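Local coordinates for putative heme binding protein (Tannerella forsythia, PDB 6EU8), which probably binds heme as a member of the HmuY-like family, with heme-binding properties that differ from those of Porphyromonas gingivalis HmuY, at residues E43-K48 with I110-L115; K68-I73 with Y191-K196; K141-E146 with P153-S158. All blocks are in the same frame, centred on the assembly; numbering follows the deposited sequence.

Contact 1: residues E43-K48 with I110-L115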
loop_
_atom_site.group_PDB
_atom_site.type_symbol
_atom_site.label_atom_id
_atom_site.label_comp_id
_atom_site.label_asym_id
_atom_site.label_seq_id
_atom_site.Cartn_x
_atom_site.Cartn_y
_atom_site.Cartn_z
ATOM N N GLU A 43 0.766 8.910 16.293
ATOM C CA GLU A 43 1.823 9.273 17.229
ATOM C C GLU A 43 3.020 8.321 16.947
ATOM O O GLU A 43 2.846 7.116 16.876
ATOM C CB GLU A 43 1.373 9.177 18.695
ATOM C CG GLU A 43 2.468 9.588 19.655
ATOM C CD GLU A 43 1.996 9.598 21.091
ATOM O OE1 GLU A 43 2.013 8.527 21.752
ATOM O OE2 GLU A 43 1.556 10.703 21.515
ATOM N N TRP A 44 4.208 8.889 16.733
ATOM C CA TRP A 44 5.374 8.032 16.406
ATOM C C TRP A 44 6.137 7.690 17.674
ATOM O O TRP A 44 6.209 8.503 18.608
ATOM C CB TRP A 44 6.273 8.704 15.409
ATOM C CG TRP A 44 5.718 8.873 14.001
ATOM C CD1 TRP A 44 4.456 8.557 13.547
ATOM C CD2 TRP A 44 6.391 9.484 12.904
ATOM N NE1 TRP A 44 4.338 8.899 12.216
ATOM C CE2 TRP A 44 5.512 9.460 11.791
ATOM C CE3 TRP A 44 7.680 10.009 12.739
ATOM C CZ2 TRP A 44 5.867 9.993 10.533
ATOM C CZ3 TRP A 44 8.032 10.539 11.506
ATOM C CH2 TRP A 44 7.151 10.496 10.410
ATOM N N HIS A 45 6.686 6.478 17.702
ATOM C CA HIS A 45 7.283 5.919 18.904
ATOM C C HIS A 45 8.718 5.495 18.593
ATOM O O HIS A 45 8.951 4.678 17.670
ATOM C CB HIS A 45 6.444 4.771 19.451
ATOM C CG HIS A 45 5.103 5.221 19.983
ATOM N ND1 HIS A 45 4.011 4.399 20.042
ATOM C CD2 HIS A 45 4.719 6.406 20.517
ATOM C CE1 HIS A 45 2.983 5.067 20.551
ATOM N NE2 HIS A 45 3.386 6.292 20.836
ATOM N N VAL A 46 9.659 6.104 19.338
ATOM C CA VAL A 46 11.107 5.785 19.191
ATOM C C VAL A 46 11.399 4.588 20.073
ATOM O O VAL A 46 11.140 4.601 21.284
ATOM C CB VAL A 46 11.987 6.991 19.560
ATOM C CG1 VAL A 46 13.483 6.658 19.479
ATOM C CG2 VAL A 46 11.693 8.172 18.676
ATOM N N MET A 47 11.887 3.513 19.459
ATOM C CA MET A 47 12.257 2.289 20.172
ATOM C C MET A 47 13.766 2.349 20.376
ATOM O O MET A 47 14.509 2.614 19.430
ATOM C CB MET A 47 11.920 1.048 19.351
ATOM C CG MET A 47 10.458 0.849 19.090
ATOM S SD MET A 47 9.597 0.548 20.655
ATOM C CE MET A 47 8.026 1.162 20.119
ATOM N N LYS A 48 14.206 2.162 21.622
ATOM C CA LYS A 48 15.632 2.172 21.981
ATOM C C LYS A 48 15.850 0.969 22.892
ATOM O O LYS A 48 15.156 0.812 23.900
ATOM C CB LYS A 48 15.997 3.482 22.697
ATOM C CG LYS A 48 17.346 3.489 23.430
ATOM C CD LYS A 48 18.490 3.823 22.496
ATOM C CE LYS A 48 19.837 3.599 23.184
ATOM N NZ LYS A 48 20.936 3.972 22.261
ATOM N N ILE A 110 -1.944 -2.532 13.005
ATOM C CA ILE A 110 -0.689 -3.004 13.593
ATOM C C ILE A 110 -0.101 -1.907 14.494
ATOM O O ILE A 110 0.031 -0.752 14.074
ATOM C CB ILE A 110 0.315 -3.495 12.541
ATOM C CG1 ILE A 110 0.639 -2.424 11.499
ATOM C CG2 ILE A 110 -0.227 -4.737 11.843
ATOM C CD1 ILE A 110 1.817 -2.820 10.608
ATOM N N LYS A 111 0.239 -2.290 15.726
ATOM C CA LYS A 111 0.715 -1.390 16.771
ATOM C C LYS A 111 2.253 -1.427 16.922
ATOM O O LYS A 111 2.837 -2.494 17.119
ATOM C CB LYS A 111 0.085 -1.820 18.095
ATOM C CG LYS A 111 0.364 -0.905 19.259
ATOM C CD LYS A 111 -0.275 -1.455 20.538
ATOM C CE LYS A 111 0.151 -0.683 21.769
ATOM N NZ LYS A 111 -0.542 -1.231 22.975
ATOM N N ASP A 112 2.898 -0.269 16.809
ATOM C CA ASP A 112 4.344 -0.117 17.036
ATOM C C ASP A 112 5.151 -1.091 16.204
ATOM O O ASP A 112 6.101 -1.746 16.691
ATOM C CB ASP A 112 4.677 -0.269 18.531
ATOM C CG ASP A 112 4.204 0.906 19.362
ATOM O OD1 ASP A 112 4.119 2.029 18.867
ATOM O OD2 ASP A 112 3.977 0.715 20.581
ATOM N N LYS A 113 4.786 -1.195 14.934
ATOM C CA LYS A 113 5.416 -2.183 14.035
ATOM C C LYS A 113 5.868 -1.592 12.702
ATOM O O LYS A 113 6.939 -1.950 12.206
ATOM C CB LYS A 113 4.494 -3.385 13.826
ATOM C CG LYS A 113 4.566 -4.387 14.987
ATOM C CD LYS A 113 3.413 -5.382 15.008
ATOM C CE LYS A 113 3.540 -6.338 16.195
ATOM N NZ LYS A 113 2.239 -6.976 16.551
ATOM N N MET A 114 5.093 -0.692 12.095
ATOM C CA MET A 114 5.446 -0.157 10.768
ATOM C C MET A 114 6.540 0.908 10.843
ATOM O O MET A 114 6.394 1.893 11.577
ATOM C CB MET A 114 4.226 0.400 10.048
ATOM C CG MET A 114 4.462 0.727 8.568
ATOM S SD MET A 114 3.094 1.591 7.743
ATOM C CE MET A 114 3.297 3.201 8.414
ATOM N N LEU A 115 7.646 0.721 10.103
ATOM C CA LEU A 115 8.754 1.671 10.170
ATOM C C LEU A 115 8.432 3.023 9.565
ATOM O O LEU A 115 8.036 3.107 8.390
ATOM C CB LEU A 115 9.991 1.140 9.421
ATOM C CG LEU A 115 10.926 0.199 10.134
ATOM C CD1 LEU A 115 11.975 -0.300 9.142
ATOM C CD2 LEU A 115 11.624 0.913 11.278
#
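His45 reaches across to Asp112 with one edge of its imidazole. CB leaves the strand toward 110-115 and already lies 3.6 Å from Asp112 OD1. At CG, 3.5 Å from the same oxygen, the ring begins; a chi1 of -68° sends it toward 110-115, and rotation about the CB-CG bond turns ND1 to the carboxylate. ND1 donates to Asp112 OD1 at 2.6 Å, a short bond with an N-H...O angle of 164°. The acceptor lies close to the ring plane and uses its syn lone pair, although the carboxylate itself is turned 66° from the ring. CE1 is 3.7 Å from Asp112 OD1, and Glu43 O lies over the centre of one ring face. On the far side of the imidazole, NE2 donates to Glu43 OE1 at 2.8 Å, here to the anti lone pair. With both nitrogens placed as donors to carboxylates, the ring is probably protonated on both, the imidazolium form that two acidic groups would favour.

The elements joined are strand 44-48, which pairs with strands 51-56 and 127-136 of the large antiparallel sheet, and segment 110-115. The carboxylate of Asp112 has an apolar neighbour as well: Met47, bent at chi2, comes in at about a right angle and places CE 3.9 Å from Asp112 CG. Met47 also touches Val130 of strand 127-136.

Contact 2: residues K68-I73 with Y191-K196; sequences KWHIAI and YEFQPK
A classic beta bulge, in which His70 and Ile71 both face Val28 on the neighbouring strand 24-28, carries the histidine of this contact. It lies where the chain enters strand 71-74 of the four-stranded antiparallel sheet, and Phe193 meets it from the end of strand 184-194 in the large sheet. The backbones stay well apart, with His70 CA and Phe193 CA separated by 10.4 Å, leaving the two rings to bridge the distance.

The pair is edge-to-face: the edge of Phe193 is directed at a face of His70, with centroids 5.0 Å apart and planes inclined at 56°, so the T is tilted. Phe193 CE1 sits above the imidazole, offset toward its rim, and lies 4.0 Å from His70 CD2. Next to it, Phe193 CZ comes within 3.8 Å of His70 NE2. The phenyl gets there because its CG is extended away from the backbone N, with chi1 at 177°, projecting the ring's far end at the histidine.

Phe164 forms a second edge-to-face pair with His70, while Ser168 touches Phe193. The imidazole's ND1 is hydrogen-bonded to the backbone N of Leu30. Since that N-H must be the donor, ND1 serves as acceptor, consistent with a neutral ring protonated at NE2, and the contact with Phe193 is then one of aromatic packing and dispersion between buried rings.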
loop_
_atom_site.group_PDB
_atom_site.type_symbol
_atom_site.label_atom_id
_atom_site.label_comp_id
_atom_site.label_asym_id
_atom_site.label_seq_id
_atom_site.Cartn_x
_atom_site.Cartn_y
_atom_site.Cartn_z
ATOM N N LYS A 68 -10.892 11.854 -3.030
ATOM C CA LYS A 68 -11.364 10.494 -2.768
ATOM C C LYS A 68 -10.225 9.542 -3.149
ATOM O O LYS A 68 -9.438 9.866 -4.024
ATOM C CB LYS A 68 -12.602 10.136 -3.610
ATOM C CG LYS A 68 -13.912 10.731 -3.103
ATOM C CD LYS A 68 -15.076 10.221 -3.949
ATOM C CE LYS A 68 -16.433 10.615 -3.383
ATOM N NZ LYS A 68 -16.815 11.983 -3.825
ATOM N N TRP A 69 -10.168 8.386 -2.506
ATOM C CA TRP A 69 -9.079 7.430 -2.777
ATOM C C TRP A 69 -9.479 5.991 -2.451
ATOM O O TRP A 69 -10.419 5.740 -1.693
ATOM C CB TRP A 69 -7.789 7.879 -2.049
ATOM C CG TRP A 69 -7.907 7.841 -0.561
ATOM C CD1 TRP A 69 -8.471 8.794 0.252
ATOM C CD2 TRP A 69 -7.482 6.784 0.307
ATOM N NE1 TRP A 69 -8.433 8.394 1.555
ATOM C CE2 TRP A 69 -7.828 7.161 1.628
ATOM C CE3 TRP A 69 -6.840 5.551 0.097
ATOM C CZ2 TRP A 69 -7.562 6.341 2.740
ATOM C CZ3 TRP A 69 -6.585 4.745 1.180
ATOM C CH2 TRP A 69 -6.932 5.142 2.492
ATOM N N HIS A 70 -8.733 5.039 -3.051
ATOM C CA HIS A 70 -9.032 3.636 -3.011
ATOM C C HIS A 70 -7.948 2.786 -2.329
ATOM O O HIS A 70 -8.271 1.920 -1.516
ATOM C CB HIS A 70 -9.256 3.155 -4.429
ATOM C CG HIS A 70 -10.377 3.877 -5.111
ATOM N ND1 HIS A 70 -10.163 4.892 -6.006
ATOM C CD2 HIS A 70 -11.717 3.756 -4.979
ATOM C CE1 HIS A 70 -11.331 5.367 -6.413
ATOM N NE2 HIS A 70 -12.281 4.698 -5.800
ATOM N N ILE A 71 -6.689 3.018 -2.714
ATOM C CA ILE A 71 -5.546 2.325 -2.082
ATOM C C ILE A 71 -4.483 3.346 -1.676
ATOM O O ILE A 71 -4.458 4.462 -2.173
ATOM C CB ILE A 71 -4.916 1.215 -2.981
ATOM C CG1 ILE A 71 -4.262 1.779 -4.233
ATOM C CG2 ILE A 71 -5.952 0.135 -3.345
ATOM C CD1 ILE A 71 -3.405 0.754 -4.962
ATOM N N ALA A 72 -3.626 2.978 -0.711
ATOM C CA ALA A 72 -2.488 3.804 -0.276
ATOM C C ALA A 72 -1.259 2.941 -0.045
ATOM O O ALA A 72 -1.375 1.781 0.357
ATOM C CB ALA A 72 -2.825 4.589 0.966
ATOM N N ILE A 73 -0.096 3.536 -0.325
ATOM C CA ILE A 73 1.172 2.819 -0.384
ATOM C C ILE A 73 2.208 3.544 0.511
ATOM O O ILE A 73 2.386 4.768 0.426
ATOM C CB ILE A 73 1.676 2.705 -1.853
ATOM C CG1 ILE A 73 0.598 2.053 -2.758
ATOM C CG2 ILE A 73 3.001 1.913 -1.921
ATOM C CD1 ILE A 73 1.025 1.945 -4.211
ATOM N N TYR A 191 -3.875 -1.761 -13.786
ATOM C CA TYR A 191 -5.171 -2.098 -13.214
ATOM C C TYR A 191 -6.364 -1.941 -14.181
ATOM O O TYR A 191 -6.253 -1.227 -15.166
ATOM C CB TYR A 191 -5.440 -1.294 -11.913
ATOM C CG TYR A 191 -5.583 0.179 -12.091
ATOM C CD1 TYR A 191 -4.486 1.027 -12.081
ATOM C CD2 TYR A 191 -6.852 0.755 -12.275
ATOM C CE1 TYR A 191 -4.634 2.407 -12.218
ATOM C CE2 TYR A 191 -6.996 2.102 -12.427
ATOM C CZ TYR A 191 -5.911 2.925 -12.385
ATOM O OH TYR A 191 -6.075 4.276 -12.528
ATOM N N GLU A 192 -7.457 -2.596 -13.843
ATOM C CA GLU A 192 -8.762 -2.424 -14.527
ATOM C C GLU A 192 -9.818 -2.153 -13.428
ATOM O O GLU A 192 -10.158 -3.047 -12.657
ATOM C CB GLU A 192 -9.102 -3.658 -15.390
ATOM C CG GLU A 192 -8.038 -3.961 -16.442
ATOM C CD GLU A 192 -8.462 -4.971 -17.512
ATOM O OE1 GLU A 192 -9.478 -5.663 -17.340
ATOM O OE2 GLU A 192 -7.734 -5.072 -18.537
ATOM N N PHE A 193 -10.308 -0.914 -13.372
ATOM C CA PHE A 193 -11.248 -0.435 -12.325
ATOM C C PHE A 193 -12.667 -0.347 -12.902
ATOM O O PHE A 193 -12.825 0.281 -13.934
ATOM C CB PHE A 193 -10.804 0.956 -11.856
ATOM C CG PHE A 193 -11.712 1.602 -10.837
ATOM C CD1 PHE A 193 -11.546 1.385 -9.474
ATOM C CD2 PHE A 193 -12.711 2.471 -11.245
ATOM C CE1 PHE A 193 -12.370 1.987 -8.535
ATOM C CE2 PHE A 193 -13.532 3.081 -10.317
ATOM C CZ PHE A 193 -13.377 2.836 -8.960
ATOM N N GLN A 194 -13.632 -0.958 -12.214
ATOM C CA GLN A 194 -15.067 -0.861 -12.573
ATOM C C GLN A 194 -15.789 0.185 -11.675
ATOM O O GLN A 194 -16.087 -0.150 -10.526
ATOM C CB GLN A 194 -15.722 -2.233 -12.427
ATOM C CG GLN A 194 -17.222 -2.246 -12.767
ATOM C CD GLN A 194 -17.518 -1.699 -14.157
ATOM O OE1 GLN A 194 -17.161 -2.316 -15.158
ATOM N NE2 GLN A 194 -18.136 -0.515 -14.223
ATOM N N PRO A 195 -16.095 1.410 -12.212
ATOM C CA PRO A 195 -16.852 2.393 -11.415
ATOM C C PRO A 195 -18.315 2.002 -11.192
ATOM O O PRO A 195 -18.886 1.224 -11.971
ATOM C CB PRO A 195 -16.763 3.692 -12.227
ATOM C CG PRO A 195 -15.818 3.428 -13.351
ATOM C CD PRO A 195 -15.772 1.956 -13.548
ATOM N N LYS A 196 -18.889 2.526 -10.114
ATOM C CA LYS A 196 -20.329 2.421 -9.851
ATOM C C LYS A 196 -20.960 3.796 -10.042
ATOM O O LYS A 196 -20.288 4.815 -10.223
ATOM C CB LYS A 196 -20.597 1.923 -8.420
ATOM C CG LYS A 196 -20.523 0.413 -8.247
ATOM C CD LYS A 196 -21.590 -0.283 -9.081
ATOM C CE LYS A 196 -21.984 -1.628 -8.506
ATOM N NZ LYS A 196 -20.818 -2.550 -8.470
ATOM O OXT LYS A 196 -22.184 3.914 -10.030
#

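Contact 3: residues K141-E146 with P153-S158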
loop_
_atom_site.group_PDB
_atom_site.type_symbol
_atom_site.label_atom_id
_atom_site.label_comp_id
_atom_site.label_asym_id
_atom_site.label_seq_id
_atom_site.Cartn_x
_atom_site.Cartn_y
_atom_site.Cartn_z
ATOM N N LYS A 141 -0.330 -7.402 0.996
ATOM C CA LYS A 141 1.097 -7.488 1.443
ATOM C C LYS A 141 1.845 -8.574 0.690
ATOM O O LYS A 141 3.063 -8.459 0.445
ATOM C CB LYS A 141 1.146 -7.778 2.941
ATOM C CG LYS A 141 2.527 -7.700 3.608
ATOM C CD LYS A 141 2.465 -8.237 5.042
ATOM C CE LYS A 141 3.832 -8.585 5.601
ATOM N NZ LYS A 141 4.479 -7.405 6.209
ATOM N N THR A 142 1.129 -9.614 0.284
ATOM C CA THR A 142 1.741 -10.718 -0.459
ATOM C C THR A 142 2.170 -10.416 -1.897
ATOM O O THR A 142 2.710 -11.312 -2.575
ATOM C CB THR A 142 0.863 -11.981 -0.437
ATOM O OG1 THR A 142 -0.276 -11.841 -1.303
ATOM C CG2 THR A 142 0.440 -12.324 0.986
ATOM N N TRP A 143 1.960 -9.196 -2.404
ATOM C CA TRP A 143 2.480 -8.800 -3.726
ATOM C C TRP A 143 4.010 -8.968 -3.807
ATOM O O TRP A 143 4.534 -9.173 -4.885
ATOM C CB TRP A 143 2.055 -7.377 -4.119
ATOM C CG TRP A 143 2.836 -6.207 -3.518
ATOM C CD1 TRP A 143 2.705 -5.648 -2.282
ATOM C CD2 TRP A 143 3.825 -5.432 -4.204
ATOM N NE1 TRP A 143 3.588 -4.597 -2.136
ATOM C CE2 TRP A 143 4.254 -4.417 -3.322
ATOM C CE3 TRP A 143 4.374 -5.495 -5.490
ATOM C CZ2 TRP A 143 5.233 -3.479 -3.676
ATOM C CZ3 TRP A 143 5.335 -4.544 -5.855
ATOM C CH2 TRP A 143 5.748 -3.544 -4.951
ATOM N N ILE A 144 4.686 -8.878 -2.656
ATOM C CA ILE A 144 6.125 -9.211 -2.540
ATOM C C ILE A 144 6.235 -10.640 -1.993
ATOM O O ILE A 144 5.760 -10.933 -0.903
ATOM C CB ILE A 144 6.823 -8.226 -1.568
ATOM C CG1 ILE A 144 6.769 -6.783 -2.075
ATOM C CG2 ILE A 144 8.253 -8.683 -1.221
ATOM C CD1 ILE A 144 7.456 -6.532 -3.397
ATOM N N VAL A 145 6.871 -11.534 -2.761
ATOM C CA VAL A 145 7.182 -12.864 -2.275
ATOM C C VAL A 145 8.396 -12.797 -1.305
ATOM O O VAL A 145 8.356 -13.401 -0.230
ATOM C CB VAL A 145 7.513 -13.829 -3.428
ATOM C CG1 VAL A 145 7.893 -15.234 -2.897
ATOM C CG2 VAL A 145 6.337 -13.925 -4.412
ATOM N N GLU A 146 9.458 -12.122 -1.745
ATOM C CA GLU A 146 10.695 -11.949 -0.942
ATOM C C GLU A 146 11.253 -10.560 -1.167
ATOM O O GLU A 146 11.284 -10.081 -2.304
ATOM C CB GLU A 146 11.816 -12.875 -1.446
ATOM C CG GLU A 146 11.761 -14.345 -1.166
ATOM C CD GLU A 146 13.126 -14.956 -1.503
ATOM O OE1 GLU A 146 14.096 -14.647 -0.776
ATOM O OE2 GLU A 146 13.242 -15.665 -2.525
ATOM N N PRO A 153 13.881 -7.374 -5.036
ATOM C CA PRO A 153 12.623 -7.985 -4.606
ATOM C C PRO A 153 12.077 -8.984 -5.648
ATOM O O PRO A 153 12.330 -8.819 -6.848
ATOM C CB PRO A 153 11.689 -6.773 -4.435
ATOM C CG PRO A 153 12.566 -5.563 -4.357
ATOM C CD PRO A 153 13.730 -5.934 -5.253
ATOM N N VAL A 154 11.397 -10.017 -5.171
ATOM C CA VAL A 154 10.731 -11.024 -6.030
ATOM C C VAL A 154 9.217 -10.761 -5.890
ATOM O O VAL A 154 8.679 -10.842 -4.773
ATOM C CB VAL A 154 11.054 -12.459 -5.558
ATOM C CG1 VAL A 154 10.314 -13.515 -6.375
ATOM C CG2 VAL A 154 12.566 -12.687 -5.665
ATOM N N LEU A 155 8.548 -10.465 -7.018
ATOM C CA LEU A 155 7.097 -10.095 -7.039
ATOM C C LEU A 155 6.224 -11.292 -7.353
ATOM O O LEU A 155 6.618 -12.188 -8.118
ATOM C CB LEU A 155 6.820 -9.002 -8.084
ATOM C CG LEU A 155 7.129 -7.533 -7.789
ATOM C CD1 LEU A 155 8.612 -7.325 -7.519
ATOM C CD2 LEU A 155 6.669 -6.643 -8.946
ATOM N N SER A 156 5.037 -11.321 -6.758
ATOM C CA SER A 156 4.005 -12.289 -7.119
ATOM C C SER A 156 3.535 -12.004 -8.531
ATOM O O SER A 156 3.487 -10.864 -8.967
ATOM C CB SER A 156 2.808 -12.154 -6.173
ATOM O OG SER A 156 1.706 -12.957 -6.579
ATOM N N LYS A 157 3.160 -13.062 -9.243
ATOM C CA LYS A 157 2.553 -12.937 -10.581
ATOM C C LYS A 157 1.015 -12.958 -10.529
ATOM O O LYS A 157 0.385 -12.968 -11.606
ATOM C CB LYS A 157 3.059 -14.078 -11.469
ATOM C CG LYS A 157 4.558 -14.088 -11.684
ATOM C CD LYS A 157 4.969 -12.893 -12.507
ATOM C CE LYS A 157 6.129 -13.150 -13.462
ATOM N NZ LYS A 157 7.448 -12.932 -12.809
ATOM N N SER A 158 0.418 -12.980 -9.328
ATOM C CA SER A 158 -1.046 -13.050 -9.172
ATOM C C SER A 158 -1.755 -11.733 -9.511
ATOM O O SER A 158 -1.260 -10.637 -9.243
ATOM C CB SER A 158 -1.432 -13.472 -7.758
ATOM O OG SER A 158 -0.828 -14.710 -7.384
HETATM O O HOH W 1 3.030 -8.608 -7.426
#
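Trp143 presents one face of its indole to Ile144 CD1, which lies 3.6 Å above the ring plane toward the rim, and an edge to Leu155, whose CD2 is 4.0 Å from Trp143 CZ3; a water also lies at the edge, in the ring plane. The tryptophan and leucine side chains run side by side. Trp143 ends the 3-10 segment that leads into a short beta hairpin, strands 144-146 and 154-155, interrupted by a classic beta bulge: Val145 and Glu146 both face Val154. Ile144 and Leu155 form a non-hydrogen-bonded pair, and the register then slips by one residue to the hydrogen-bonded pair of Glu146 and Val154.

At the bulge Val154 O receives Val145 N at 2.8 Å and, weakly, Glu146 N at 3.4 Å. Val154 N returns a nearly straight bond, 172°, to Glu146 O. Outside the hairpin, Trp143 NE1 bonds Phe76 O, and the indole also meets the rings of Phe76 and Phe174. Val145 packs on the backbone of 154-156, with CG2 3.7 Å from Ser156 N. That same amide donates to Trp143 O at 2.9 Å from above the carbonyl plane, and the water donates both to Trp143 O and to Ser156 O, the latter at 2.8 Å.

Overall arrangement
Contact 2 is the buried one, whereas contacts 1 and 3 lie at the surface. Contacts 1 and 2 both reach the large antiparallel sheet, on opposite sides of the chain's centre and with centres 28 Å apart; contact 2 also ties in the four-stranded sheet, and contact 3 forms a separate two-stranded hairpin. Chemistry follows place: a histidine-carboxylate hydrogen bond at the surface in 43-48 with 110-115, ring packing without a cross-segment hydrogen bond in 68-73 with 191-196, and mainly backbone pairing in 141-146 with 153-158. The segments of contact 3 have only six residues between them, so it is local, while contacts 1 and 2 join distant parts of the sequence.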